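Local atomic coordinates of D-alanyl transferase DltD (Enterococcus faecalis, PDB entry 6O93), a protein that probably transfers D-alanine onto lipoteichoic acid at the outer face of the cell membrane, as a DltD-family member of the SGNH-hydrolase clan. Residues A[96-101]-A[363-368]; A[113-118]-A[150-155]; A[311-316]-A[333-338]; A[17-22]-A[198-203]; A[276-281]-A[381-386]. One frame throughout, in Å; residues are numbered along the deposited sequence.

Contact 1 (A[96-101]-A[363-368]); sequences NKKAVF and DEFMKQ
The aliphatic part of Lys98 lies over one face of the Phe365 ring, its CD 4.3 Å from the ring centroid and 27° off the normal, a CH-pi contact. It joins the central strand of the five-stranded parallel sheet, 98-102, to helix 352-367, which packs on that sheet in the three-layered alpha/beta manner of the SGNH-hydrolase clan. Strand 98-101 and helix 363-367 run nearly antiparallel, at 155°, with axes 9.8 Å apart at closest approach.

Beyond CG the lysine is fully extended and runs antiparallel to the Phe365 side chain, which carries its ammonium to the C-terminal end of the helix. There NZ donates to Phe365 O at 2.8 Å, in the carbonyl plane on a lone pair, and to Gln368 O at 2.9 Å, tilted 18° from the carbonyl plane of Gln368; a weak bond goes to Met366 O. Phe365 O also accepts from Gln368 N, making it a doubly used acceptor. A positive charge among the last carbonyls of a helix is favourably placed and probably offsets the negative end of the helix dipole.

The Met366 chain, bent at chi2 and chi3, returns toward the strand and touches Val41 of strand 40-44. Phe365 also reaches Leu291 of strand 289-294. Its CE2 comes within 3.6 Å of Ala99 O, while the sulfur SD of Met366 lies 3.7 Å from Lys98 CD.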
# COMPACT_ATOMS: atom_id res chain seq x y z
N ASN A 96 -14.56 10.92 -3.63
CA ASN A 96 -15.22 11.47 -2.45
C ASN A 96 -15.31 10.48 -1.30
O ASN A 96 -16.10 10.67 -0.37
CB ASN A 96 -16.63 11.97 -2.79
CG ASN A 96 -16.64 12.88 -4.00
OD1 ASN A 96 -17.35 12.63 -4.98
ND2 ASN A 96 -15.85 13.94 -3.95
N LYS A 97 -14.50 9.42 -1.32
CA LYS A 97 -14.55 8.39 -0.29
C LYS A 97 -13.29 8.45 0.57
O LYS A 97 -12.47 9.37 0.45
CB LYS A 97 -14.73 7.02 -0.96
CG LYS A 97 -16.03 6.94 -1.76
CD LYS A 97 -16.47 5.51 -2.01
CE LYS A 97 -17.83 5.47 -2.67
NZ LYS A 97 -17.87 6.27 -3.93
N LYS A 98 -13.14 7.47 1.45
CA LYS A 98 -12.02 7.41 2.38
C LYS A 98 -11.12 6.23 2.05
O LYS A 98 -11.58 5.19 1.58
CB LYS A 98 -12.51 7.31 3.82
CG LYS A 98 -13.19 8.57 4.33
CD LYS A 98 -13.50 8.49 5.81
CE LYS A 98 -14.00 9.83 6.34
NZ LYS A 98 -14.46 9.74 7.75
N ALA A 99 -9.82 6.41 2.31
CA ALA A 99 -8.84 5.37 2.05
C ALA A 99 -7.77 5.42 3.13
O ALA A 99 -7.63 6.40 3.86
CB ALA A 99 -8.20 5.53 0.67
N VAL A 100 -7.03 4.32 3.24
CA VAL A 100 -5.90 4.20 4.15
C VAL A 100 -4.68 3.83 3.33
O VAL A 100 -4.75 2.94 2.47
CB VAL A 100 -6.17 3.16 5.26
CG1 VAL A 100 -4.96 3.03 6.17
CG2 VAL A 100 -7.40 3.55 6.06
N PHE A 101 -3.56 4.51 3.58
CA PHE A 101 -2.33 4.31 2.83
C PHE A 101 -1.21 4.02 3.81
O PHE A 101 -0.83 4.90 4.60
CB PHE A 101 -2.01 5.53 1.97
CG PHE A 101 -1.01 5.27 0.87
CD1 PHE A 101 0.34 5.16 1.16
CD2 PHE A 101 -1.43 5.14 -0.44
CE1 PHE A 101 1.26 4.92 0.15
CE2 PHE A 101 -0.51 4.90 -1.45
CZ PHE A 101 0.83 4.79 -1.15
N ASP A 363 -10.21 3.89 12.83
CA ASP A 363 -11.60 3.99 13.28
C ASP A 363 -11.98 5.43 13.57
O ASP A 363 -13.04 5.91 13.15
CB ASP A 363 -11.80 3.11 14.52
CG ASP A 363 -13.26 2.81 14.78
OD1 ASP A 363 -13.90 2.18 13.91
OD2 ASP A 363 -13.78 3.19 15.86
N GLU A 364 -11.13 6.16 14.31
CA GLU A 364 -11.39 7.57 14.56
C GLU A 364 -11.47 8.35 13.26
O GLU A 364 -12.32 9.23 13.10
CB GLU A 364 -10.30 8.15 15.46
CG GLU A 364 -10.28 7.58 16.88
CD GLU A 364 -9.11 8.09 17.70
OE1 GLU A 364 -8.28 8.84 17.15
OE2 GLU A 364 -9.03 7.76 18.90
N PHE A 365 -10.60 8.02 12.30
CA PHE A 365 -10.61 8.68 11.00
C PHE A 365 -11.91 8.42 10.25
O PHE A 365 -12.45 9.32 9.59
CB PHE A 365 -9.40 8.21 10.19
CG PHE A 365 -9.48 8.48 8.72
CD1 PHE A 365 -9.32 9.77 8.23
CD2 PHE A 365 -9.68 7.45 7.82
CE1 PHE A 365 -9.38 10.01 6.86
CE2 PHE A 365 -9.74 7.69 6.46
CZ PHE A 365 -9.59 8.97 5.98
N MET A 366 -12.44 7.20 10.35
CA MET A 366 -13.68 6.87 9.65
C MET A 366 -14.88 7.60 10.25
O MET A 366 -15.87 7.82 9.55
CB MET A 366 -13.91 5.36 9.68
CG MET A 366 -12.91 4.57 8.86
SD MET A 366 -12.89 5.06 7.12
CE MET A 366 -14.58 4.68 6.66
N LYS A 367 -14.81 7.96 11.53
CA LYS A 367 -15.88 8.71 12.17
C LYS A 367 -15.74 10.22 11.97
O LYS A 367 -16.71 10.95 12.24
CB LYS A 367 -15.92 8.39 13.67
CG LYS A 367 -16.19 6.93 13.97
CD LYS A 367 -16.14 6.64 15.46
CE LYS A 367 -16.40 5.18 15.76
NZ LYS A 367 -16.32 4.88 17.21
N GLN A 368 -14.59 10.70 11.51
CA GLN A 368 -14.44 12.12 11.25
C GLN A 368 -15.49 12.57 10.24
O GLN A 368 -15.79 11.84 9.29
CB GLN A 368 -13.04 12.43 10.73
CG GLN A 368 -11.93 12.27 11.77
CD GLN A 368 -10.53 12.49 11.20
OE1 GLN A 368 -10.37 12.97 10.08
NE2 GLN A 368 -9.52 12.13 11.98

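Contact 2 (A[113-118]-A[150-155]); sequences VPNDSF and KFPVVQ. With PO4 (phosphate ion), chain E.
The rings of Phe118 and Phe151 form a face-to-face stack, centroids 4.3 Å apart and planes 22° from parallel, where the first turns of two short helices, 115-121 and 152-155, meet. Pro114 and Phe151 are the N-cap residues of these helices. Phe118 CG sits over the centre of the Phe151 ring, whereas Phe151 CD2 lies toward the rim of the Phe118 ring, so the overlap is uneven. Val113 CG1 closes on Phe151 CZ at 3.6 Å, and Val153 CG1 meets Phe118 CE2 near the plane of that ring.

Phe118 has CG anti to the backbone N (chi1 177°), which aims its ring across the gap at Phe151. Leu81 of helix 80-90 touches both phenylalanines, placing the stack against the body of the protein.

Farther out, the contact becomes polar and solvent-mediated. One water donates to Asn115 O and accepts from Val153 N; another donates to both Asn115 OD1 and Lys150 O, at 2.7 Å each, tying the loop before helix 152-155 to the start of helix 115-121. A phosphate ion, probably from the crystallisation liquor, accepts a weak hydrogen bond from Asn115 ND2 at its O1. The amide of Asn115 also rests against Pro152, with Asn115 CG 3.6 Å from Pro152 CD.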
# COMPACT_ATOMS: atom_id res chain seq x y z
N VAL A 113 11.70 1.30 -6.72
CA VAL A 113 11.09 -0.03 -6.78
C VAL A 113 11.87 -0.90 -7.75
O VAL A 113 12.15 -0.47 -8.89
CB VAL A 113 9.61 0.08 -7.19
CG1 VAL A 113 9.46 0.68 -8.58
CG2 VAL A 113 8.94 -1.29 -7.12
N PRO A 114 12.26 -2.12 -7.38
CA PRO A 114 13.00 -2.98 -8.31
C PRO A 114 12.19 -3.31 -9.55
O PRO A 114 10.95 -3.32 -9.53
CB PRO A 114 13.30 -4.23 -7.48
CG PRO A 114 13.22 -3.78 -6.06
CD PRO A 114 12.17 -2.72 -6.03
N ASN A 115 12.90 -3.60 -10.65
CA ASN A 115 12.24 -3.96 -11.90
C ASN A 115 11.27 -5.12 -11.71
O ASN A 115 10.12 -5.07 -12.16
CB ASN A 115 13.27 -4.31 -12.97
CG ASN A 115 14.03 -3.10 -13.48
OD1 ASN A 115 13.58 -1.97 -13.34
ND2 ASN A 115 15.18 -3.35 -14.10
N ASP A 116 11.73 -6.19 -11.04
CA ASP A 116 10.91 -7.39 -10.91
C ASP A 116 9.73 -7.18 -9.97
O ASP A 116 8.71 -7.86 -10.11
CB ASP A 116 11.76 -8.55 -10.41
CG ASP A 116 12.89 -8.91 -11.36
OD1 ASP A 116 12.79 -8.54 -12.55
OD2 ASP A 116 13.85 -9.57 -10.92
N SER A 117 9.84 -6.25 -9.02
CA SER A 117 8.72 -5.98 -8.13
C SER A 117 7.61 -5.25 -8.88
O SER A 117 6.43 -5.60 -8.76
CB SER A 117 9.19 -5.16 -6.92
OG SER A 117 9.97 -5.97 -6.06
N PHE A 118 7.97 -4.22 -9.65
CA PHE A 118 6.98 -3.56 -10.49
C PHE A 118 6.44 -4.51 -11.54
O PHE A 118 5.23 -4.57 -11.78
CB PHE A 118 7.57 -2.32 -11.15
CG PHE A 118 6.62 -1.63 -12.07
CD1 PHE A 118 5.77 -0.65 -11.59
CD2 PHE A 118 6.56 -1.97 -13.41
CE1 PHE A 118 4.87 -0.01 -12.44
CE2 PHE A 118 5.67 -1.34 -14.26
CZ PHE A 118 4.83 -0.36 -13.78
N LYS A 150 10.94 3.06 -17.98
CA LYS A 150 12.17 2.59 -17.36
C LYS A 150 12.13 1.11 -17.01
O LYS A 150 13.18 0.56 -16.65
CB LYS A 150 12.47 3.40 -16.10
CG LYS A 150 12.64 4.90 -16.34
CD LYS A 150 13.85 5.20 -17.20
CE LYS A 150 14.11 6.70 -17.31
NZ LYS A 150 13.02 7.42 -18.04
N PHE A 151 10.96 0.45 -17.11
CA PHE A 151 10.85 -0.92 -16.64
C PHE A 151 10.77 -1.91 -17.80
O PHE A 151 10.09 -1.65 -18.79
CB PHE A 151 9.61 -1.08 -15.75
CG PHE A 151 9.69 -0.29 -14.48
CD1 PHE A 151 10.34 -0.80 -13.37
CD2 PHE A 151 9.16 0.99 -14.41
CE1 PHE A 151 10.43 -0.07 -12.20
CE2 PHE A 151 9.26 1.72 -13.25
CZ PHE A 151 9.89 1.19 -12.15
N PRO A 152 11.47 -3.05 -17.70
CA PRO A 152 11.47 -4.00 -18.83
C PRO A 152 10.08 -4.50 -19.21
O PRO A 152 9.83 -4.74 -20.39
CB PRO A 152 12.37 -5.14 -18.33
CG PRO A 152 13.22 -4.53 -17.28
CD PRO A 152 12.38 -3.48 -16.62
N VAL A 153 9.18 -4.69 -18.24
CA VAL A 153 7.87 -5.23 -18.57
C VAL A 153 7.14 -4.32 -19.54
O VAL A 153 6.30 -4.77 -20.33
CB VAL A 153 7.04 -5.47 -17.29
CG1 VAL A 153 6.57 -4.15 -16.70
CG2 VAL A 153 5.86 -6.38 -17.59
N VAL A 154 7.44 -3.02 -19.50
CA VAL A 154 6.83 -2.05 -20.40
C VAL A 154 7.64 -1.90 -21.69
O VAL A 154 7.07 -1.72 -22.76
CB VAL A 154 6.68 -0.70 -19.67
CG1 VAL A 154 6.32 0.41 -20.66
CG2 VAL A 154 5.64 -0.80 -18.57
N GLN A 155 8.97 -1.99 -21.59
CA GLN A 155 9.82 -1.74 -22.75
C GLN A 155 9.58 -2.76 -23.86
O GLN A 155 9.84 -2.47 -25.03
CB GLN A 155 11.29 -1.75 -22.34
CG GLN A 155 11.68 -0.58 -21.45
CD GLN A 155 13.06 -0.76 -20.83
OE1 GLN A 155 13.70 -1.79 -21.01
NE2 GLN A 155 13.51 0.25 -20.11
P PO4 E . 16.20 -7.62 -13.57
O1 PO4 E . 15.41 -6.63 -14.40
O2 PO4 E . 16.42 -7.07 -12.18
O3 PO4 E . 17.54 -7.87 -14.23
O4 PO4 E . 15.43 -8.92 -13.47
O HOH W 1 9.71 -4.60 -15.15
O HOH W 2 14.07 0.59 -14.07

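Contact 3 (A[311-316]-A[333-338]); sequences MLQQVA and DFSTCS
Gln313 NE2 donates to Ser335 OG at 3.1 Å, a direct hydrogen bond between the helical segment 311-316 and the loop 333-338. The N-H...acceptor angle is 141° and the oxygen lies 27° out of the amide plane, so the bond is bent. The glutamine CB leaves the helix to one side of the loop, and the bend at chi2 (-55°) brings the amide across.

A second polar link goes through water: one molecule donates to Gln313 OE1 and to Asp333 OD2, so both ends of the amide are used. Asp333 OD2 also forms a salt bridge with Lys320, farther along the same helix.

Within the loop, Asp333, the last residue of edge strand 331-333 of the parallel sheet, begins an Asx turn; helix 309-324 precedes that strand as the connecting helix of a beta-alpha-beta crossover from strand 289-294. Asp333 OD1 takes two donors: Ser335 OG at 2.6 Å, on the syn side, and Ser335 N, from above the carboxylate plane. Ser335 OG therefore gives its proton to the aspartate while accepting from the glutamine.

The remaining contacts are van der Waals, methyl against oxygen: Ala316 CB lies 3.7 Å from Ser335 OG, and Thr336 CG2 approaches Gln313 OE1 at 3.6 Å.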
# COMPACT_ATOMS: atom_id res chain seq x y z
N MET A 311 18.08 8.07 10.88
CA MET A 311 17.79 8.15 9.45
C MET A 311 16.30 7.92 9.19
O MET A 311 15.70 8.60 8.35
CB MET A 311 18.64 7.14 8.69
CG MET A 311 18.39 7.08 7.19
SD MET A 311 17.03 6.00 6.71
CE MET A 311 17.67 4.40 7.18
N LEU A 312 15.70 6.96 9.90
CA LEU A 312 14.27 6.72 9.72
C LEU A 312 13.44 7.94 10.10
O LEU A 312 12.40 8.19 9.49
CB LEU A 312 13.84 5.50 10.54
CG LEU A 312 14.33 4.14 10.05
CD1 LEU A 312 13.95 3.04 11.03
CD2 LEU A 312 13.79 3.83 8.66
N GLN A 313 13.89 8.71 11.10
CA GLN A 313 13.18 9.94 11.45
C GLN A 313 13.36 11.01 10.38
O GLN A 313 12.45 11.81 10.14
CB GLN A 313 13.66 10.46 12.81
CG GLN A 313 13.18 9.63 13.98
CD GLN A 313 11.67 9.48 14.00
OE1 GLN A 313 10.93 10.46 13.90
NE2 GLN A 313 11.20 8.24 14.10
N GLN A 314 14.52 11.04 9.72
CA GLN A 314 14.70 11.94 8.59
C GLN A 314 13.74 11.57 7.46
O GLN A 314 13.18 12.46 6.80
CB GLN A 314 16.15 11.89 8.11
CG GLN A 314 17.16 12.43 9.11
CD GLN A 314 17.02 13.93 9.33
OE1 GLN A 314 17.15 14.72 8.39
NE2 GLN A 314 16.74 14.33 10.56
N VAL A 315 13.54 10.27 7.24
CA VAL A 315 12.60 9.83 6.20
C VAL A 315 11.18 10.25 6.55
O VAL A 315 10.45 10.78 5.71
CB VAL A 315 12.71 8.30 6.02
CG1 VAL A 315 11.66 7.80 5.04
CG2 VAL A 315 14.11 7.92 5.55
N ALA A 316 10.77 10.01 7.80
CA ALA A 316 9.44 10.42 8.23
C ALA A 316 9.24 11.92 8.05
O ALA A 316 8.18 12.37 7.61
CB ALA A 316 9.20 10.01 9.68
N ASP A 333 1.77 8.73 12.48
CA ASP A 333 3.22 8.49 12.43
C ASP A 333 3.62 7.69 13.65
O ASP A 333 3.76 8.23 14.75
CB ASP A 333 3.97 9.82 12.36
CG ASP A 333 5.47 9.63 12.27
OD1 ASP A 333 5.92 8.48 12.11
OD2 ASP A 333 6.20 10.64 12.36
N PHE A 334 3.83 6.39 13.47
CA PHE A 334 4.31 5.52 14.53
C PHE A 334 5.80 5.19 14.39
O PHE A 334 6.28 4.23 14.99
CB PHE A 334 3.49 4.22 14.56
CG PHE A 334 2.03 4.44 14.86
CD1 PHE A 334 1.62 4.87 16.11
CD2 PHE A 334 1.07 4.19 13.89
CE1 PHE A 334 0.28 5.07 16.38
CE2 PHE A 334 -0.27 4.38 14.16
CZ PHE A 334 -0.67 4.82 15.41
N SER A 335 6.54 5.99 13.61
CA SER A 335 7.97 5.73 13.44
C SER A 335 8.75 5.93 14.73
O SER A 335 9.84 5.36 14.87
CB SER A 335 8.54 6.62 12.33
OG SER A 335 8.45 7.99 12.68
N THR A 336 8.23 6.72 15.66
CA THR A 336 8.86 6.92 16.96
C THR A 336 8.53 5.81 17.95
O THR A 336 9.01 5.87 19.09
CB THR A 336 8.45 8.26 17.55
OG1 THR A 336 7.02 8.36 17.55
CG2 THR A 336 9.04 9.41 16.75
N CYS A 337 7.74 4.81 17.55
CA CYS A 337 7.36 3.71 18.42
C CYS A 337 8.27 2.50 18.27
O CYS A 337 7.85 1.36 18.54
CB CYS A 337 5.91 3.31 18.15
SG CYS A 337 4.72 4.66 18.36
N SER A 338 9.52 2.71 17.86
CA SER A 338 10.42 1.59 17.60
C SER A 338 10.66 0.76 18.85
O SER A 338 10.85 -0.46 18.76
CB SER A 338 11.75 2.11 17.05
OG SER A 338 12.31 3.08 17.91
O HOH W 3 8.44 11.53 13.16

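Contact 4 (A[17-22]-A[198-203]); sequences STSMAP and IGMVSR
Thr18 OG1 both accepts and donates: it takes the N-H of Arg203, with Arg203 N 3.1 Å from Thr18 OG1, and gives its own proton to a water, which in turn donates to Ser202 OG. Arg203 is the N-cap residue of helix 204-211, so the threonine hydroxyl fixes the backbone just as that helix begins. Ser202 OG has further partners, Glu15 O and Glu204 N.

The Arg203 side chain, extended from CG to NE, runs along the 17-22 loop. Its NH1 donates to Thr18 O at 3.0 Å, with an angle of 160° and the oxygen only 6° out of the guanidinium plane, and more weakly to Ser19 O. Both carbonyls lie at the edge of the guanidinium, while Met20 SD sits over one face, 3.7 Å from NH1.

Farther along, the two loops run roughly antiparallel, 156° apart, without being strands. Ser19 CA makes a CA-H...O contact of 3.5 Å with Val201 O. A water accepts from Val201 N and lies 2.9 Å from Ser19 O. Ser19 OG accepts from Ala21 N, an ST turn that ends at Ala21, the N-cap residue of helix 22-26, and is also bonded to Ala16 O. Met200 CG, anti to the backbone N, packs against Ser19 CB at 3.6 Å and Ala21 CB at 4.0 Å.

The contact thus joins the link between helices 10-17 and 22-26 to the link between helices 175-195 and 204-211. Because the arginine binds main-chain carbonyls, much of this attachment depends on the path of the 17-22 backbone, and its positive charge is probably stabilised by those carbonyl dipoles.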
# COMPACT_ATOMS: atom_id res chain seq x y z
N SER A 17 -11.98 -9.13 0.25
CA SER A 17 -11.48 -7.97 0.98
C SER A 17 -10.23 -8.30 1.79
O SER A 17 -9.39 -7.42 2.01
CB SER A 17 -12.57 -7.41 1.90
OG SER A 17 -12.85 -8.30 2.96
N THR A 18 -10.09 -9.55 2.24
CA THR A 18 -8.95 -9.97 3.04
C THR A 18 -8.01 -10.91 2.29
O THR A 18 -7.07 -11.44 2.90
CB THR A 18 -9.42 -10.65 4.33
OG1 THR A 18 -10.12 -11.86 3.99
CG2 THR A 18 -10.35 -9.73 5.11
N SER A 19 -8.24 -11.12 1.00
CA SER A 19 -7.47 -12.11 0.25
C SER A 19 -6.11 -11.58 -0.17
O SER A 19 -5.16 -12.36 -0.29
CB SER A 19 -8.25 -12.56 -0.98
OG SER A 19 -8.27 -11.54 -1.97
N MET A 20 -5.99 -10.27 -0.41
CA MET A 20 -4.77 -9.70 -0.98
C MET A 20 -4.41 -10.39 -2.30
O MET A 20 -3.24 -10.48 -2.67
CB MET A 20 -3.61 -9.78 0.01
CG MET A 20 -3.81 -8.92 1.25
SD MET A 20 -2.58 -9.23 2.53
CE MET A 20 -1.07 -8.74 1.70
N ALA A 21 -5.43 -10.87 -3.01
CA ALA A 21 -5.20 -11.60 -4.25
C ALA A 21 -4.60 -10.68 -5.30
O ALA A 21 -5.21 -9.65 -5.62
CB ALA A 21 -6.51 -12.20 -4.75
N PRO A 22 -3.42 -10.98 -5.85
CA PRO A 22 -2.85 -10.09 -6.87
C PRO A 22 -3.70 -9.97 -8.13
O PRO A 22 -3.67 -8.92 -8.77
CB PRO A 22 -1.48 -10.71 -7.16
CG PRO A 22 -1.58 -12.12 -6.70
CD PRO A 22 -2.52 -12.10 -5.53
N ILE A 198 -8.97 -16.50 -9.83
CA ILE A 198 -8.03 -17.61 -9.73
C ILE A 198 -6.95 -17.26 -8.72
O ILE A 198 -6.35 -16.18 -8.77
CB ILE A 198 -7.44 -17.93 -11.11
CG1 ILE A 198 -8.53 -18.48 -12.03
CG2 ILE A 198 -6.29 -18.93 -10.98
CD1 ILE A 198 -8.10 -18.69 -13.47
N GLY A 199 -6.71 -18.17 -7.78
CA GLY A 199 -5.73 -17.95 -6.74
C GLY A 199 -6.20 -17.13 -5.56
O GLY A 199 -5.44 -16.97 -4.60
N MET A 200 -7.42 -16.61 -5.59
CA MET A 200 -7.94 -15.86 -4.45
C MET A 200 -8.15 -16.80 -3.28
O MET A 200 -8.93 -17.76 -3.37
CB MET A 200 -9.25 -15.16 -4.81
CG MET A 200 -9.79 -14.27 -3.69
SD MET A 200 -11.57 -13.94 -3.82
CE MET A 200 -11.63 -13.01 -5.34
N VAL A 201 -7.46 -16.54 -2.17
CA VAL A 201 -7.62 -17.30 -0.94
C VAL A 201 -8.00 -16.30 0.14
O VAL A 201 -7.16 -15.55 0.63
CB VAL A 201 -6.34 -18.07 -0.57
CG1 VAL A 201 -6.51 -18.75 0.78
CG2 VAL A 201 -6.02 -19.10 -1.65
N SER A 202 -9.28 -16.28 0.49
CA SER A 202 -9.76 -15.38 1.52
C SER A 202 -9.18 -15.76 2.88
O SER A 202 -8.96 -16.93 3.18
CB SER A 202 -11.29 -15.42 1.58
OG SER A 202 -11.78 -14.63 2.65
N ARG A 203 -8.91 -14.74 3.69
CA ARG A 203 -8.50 -14.94 5.07
C ARG A 203 -9.67 -14.92 6.04
O ARG A 203 -9.47 -14.81 7.25
CB ARG A 203 -7.46 -13.89 5.47
CG ARG A 203 -6.09 -14.11 4.84
CD ARG A 203 -5.10 -13.01 5.22
NE ARG A 203 -3.77 -13.29 4.69
CZ ARG A 203 -3.40 -13.07 3.43
NH1 ARG A 203 -4.26 -12.56 2.55
NH2 ARG A 203 -2.16 -13.35 3.04
O HOH W 4 -12.63 -12.16 4.02
O HOH W 5 -5.57 -14.54 -2.18

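Contact 5 (A[276-281]-A[381-386]); sequences FQAALE and RFYQTD
The short 3-10 segment at 381-383 approaches the side of helix 272-285 at 276-281, with the CA atoms of Gln277 and Tyr383 6.3 Å apart. Tyr383 starts off to one side of the helix, but its ring reaches in across Gln277. Gln277 CG lies over one ring face, 3.7 Å from the centroid and 21° off the normal, a CH-pi contact. The helix backbone meets the rim instead: Ala278 N is 3.4 Å from Tyr383 CE1, near the ring plane.

One helical turn on, the phenol OH donates to Glu281 OE1 at 2.6 Å. The hydroxyl arrives from above the carboxylate plane, 51° out of it. Glu281 OE2 lies close to Glu285 OE2, a closeness of like charges that would probably favour a proton on one of the two acids; the tyrosine bond holds the other oxygen, OE1.

Gln277 has CG anti to the backbone N (chi1 -179°) and then bends at chi2, which sets its amide against Phe382 CB, 3.5 Å from Gln277 CD. Both amide ends are satisfied beyond the contact, by Gln326 and Gln322.

Phe382 also touches Gln322 of helix 309-324, while on helix 272-285 Ala278 meets Ala84 of helix 80-90, and Phe276 and Leu280 pack on Phe292 of strand 289-294.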
# COMPACT_ATOMS: atom_id res chain seq x y z
N PHE A 276 5.55 8.14 -5.13
CA PHE A 276 4.59 8.46 -4.08
C PHE A 276 3.78 9.69 -4.45
O PHE A 276 2.56 9.74 -4.21
CB PHE A 276 5.33 8.66 -2.76
CG PHE A 276 4.43 8.98 -1.60
CD1 PHE A 276 3.34 8.18 -1.31
CD2 PHE A 276 4.69 10.07 -0.79
CE1 PHE A 276 2.51 8.47 -0.24
CE2 PHE A 276 3.87 10.36 0.29
CZ PHE A 276 2.78 9.56 0.56
N GLN A 277 4.42 10.70 -5.04
CA GLN A 277 3.70 11.87 -5.51
C GLN A 277 2.64 11.49 -6.53
O GLN A 277 1.55 12.07 -6.56
CB GLN A 277 4.68 12.88 -6.11
CG GLN A 277 4.03 14.16 -6.62
CD GLN A 277 3.36 14.95 -5.51
OE1 GLN A 277 3.46 14.60 -4.33
NE2 GLN A 277 2.69 16.03 -5.88
N ALA A 278 2.94 10.51 -7.39
CA ALA A 278 1.96 10.07 -8.37
C ALA A 278 0.70 9.55 -7.69
O ALA A 278 -0.42 9.84 -8.13
CB ALA A 278 2.56 9.00 -9.28
N ALA A 279 0.86 8.77 -6.62
CA ALA A 279 -0.30 8.27 -5.89
C ALA A 279 -1.05 9.41 -5.21
O ALA A 279 -2.29 9.39 -5.15
CB ALA A 279 0.14 7.22 -4.87
N LEU A 280 -0.33 10.40 -4.70
CA LEU A 280 -0.97 11.53 -4.03
C LEU A 280 -1.81 12.34 -5.01
O LEU A 280 -2.92 12.77 -4.68
CB LEU A 280 0.08 12.42 -3.37
CG LEU A 280 0.86 11.79 -2.21
CD1 LEU A 280 1.96 12.73 -1.74
CD2 LEU A 280 -0.08 11.45 -1.06
N GLU A 281 -1.29 12.57 -6.23
CA GLU A 281 -2.06 13.33 -7.21
C GLU A 281 -3.33 12.59 -7.60
O GLU A 281 -4.39 13.21 -7.76
CB GLU A 281 -1.20 13.61 -8.45
CG GLU A 281 -1.98 14.27 -9.59
CD GLU A 281 -1.09 14.93 -10.62
OE1 GLU A 281 0.13 15.07 -10.37
OE2 GLU A 281 -1.60 15.32 -11.69
N ARG A 381 6.06 20.00 -8.45
CA ARG A 381 7.50 20.01 -8.28
C ARG A 381 7.99 18.86 -7.40
O ARG A 381 9.18 18.56 -7.40
CB ARG A 381 7.94 21.36 -7.72
CG ARG A 381 7.60 22.52 -8.65
CD ARG A 381 7.95 23.88 -8.05
NE ARG A 381 7.24 24.12 -6.79
CZ ARG A 381 7.21 25.29 -6.17
NH1 ARG A 381 7.84 26.34 -6.68
NH2 ARG A 381 6.54 25.42 -5.03
N PHE A 382 7.09 18.21 -6.67
CA PHE A 382 7.46 17.02 -5.92
C PHE A 382 7.74 15.82 -6.82
O PHE A 382 8.21 14.79 -6.32
CB PHE A 382 6.37 16.66 -4.91
CG PHE A 382 6.36 17.52 -3.68
CD1 PHE A 382 7.31 17.34 -2.68
CD2 PHE A 382 5.41 18.52 -3.50
CE1 PHE A 382 7.32 18.13 -1.55
CE2 PHE A 382 5.41 19.31 -2.37
CZ PHE A 382 6.36 19.12 -1.39
N TYR A 383 7.46 15.92 -8.12
CA TYR A 383 7.86 14.89 -9.08
C TYR A 383 9.34 14.98 -9.45
O TYR A 383 9.89 14.00 -9.97
CB TYR A 383 7.04 15.01 -10.37
CG TYR A 383 5.63 14.48 -10.30
CD1 TYR A 383 5.35 13.22 -9.78
CD2 TYR A 383 4.56 15.24 -10.77
CE1 TYR A 383 4.06 12.73 -9.74
CE2 TYR A 383 3.27 14.76 -10.73
CZ TYR A 383 3.02 13.51 -10.21
OH TYR A 383 1.73 13.04 -10.17
N GLN A 384 9.98 16.11 -9.19
CA GLN A 384 11.29 16.40 -9.76
C GLN A 384 12.40 15.64 -9.03
O GLN A 384 12.27 15.25 -7.86
CB GLN A 384 11.58 17.90 -9.71
CG GLN A 384 10.63 18.73 -10.55
CD GLN A 384 10.88 20.21 -10.42
OE1 GLN A 384 11.72 20.65 -9.63
NE2 GLN A 384 10.15 21.01 -11.19
N THR A 385 13.50 15.43 -9.75
CA THR A 385 14.65 14.74 -9.18
C THR A 385 15.23 15.47 -7.98
O THR A 385 15.76 14.84 -7.06
CB THR A 385 15.73 14.56 -10.25
OG1 THR A 385 15.26 13.67 -11.27
CG2 THR A 385 17.02 14.01 -9.64
N ASP A 386 15.15 16.81 -7.96
CA ASP A 386 15.72 17.55 -6.84
C ASP A 386 14.96 17.28 -5.54
O ASP A 386 15.53 17.39 -4.46
CB ASP A 386 15.76 19.05 -7.15
CG ASP A 386 14.39 19.66 -7.36
OD1 ASP A 386 13.42 18.91 -7.60
OD2 ASP A 386 14.28 20.90 -7.29

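In the fold
The central parallel sheet, in strand order 69-73, 40-44, 98-102, 289-294, 331-333, relates most of the contacts. Contact 1 starts on its middle strand and contact 3 begins at the end of its edge strand, their centres 22 Å apart. Contacts 1 and 5 touch, through Phe101 with Phe276 and Ala279, so the C-terminal region reaches the sheet via helix 272-285. Contact 2, on helix 115-121 after strand 98-102, has its centre 32 Å from that of contact 1, across the chain's centre. Contact 4, the first to open along the chain, encloses contact 2 and crosses contact 1; its centre is 31 Å from that of contact 3. Contacts 1, 4 and 5 join pieces 100 or more residues apart, while 2 and 3 are local closures on the same SGNH-like core.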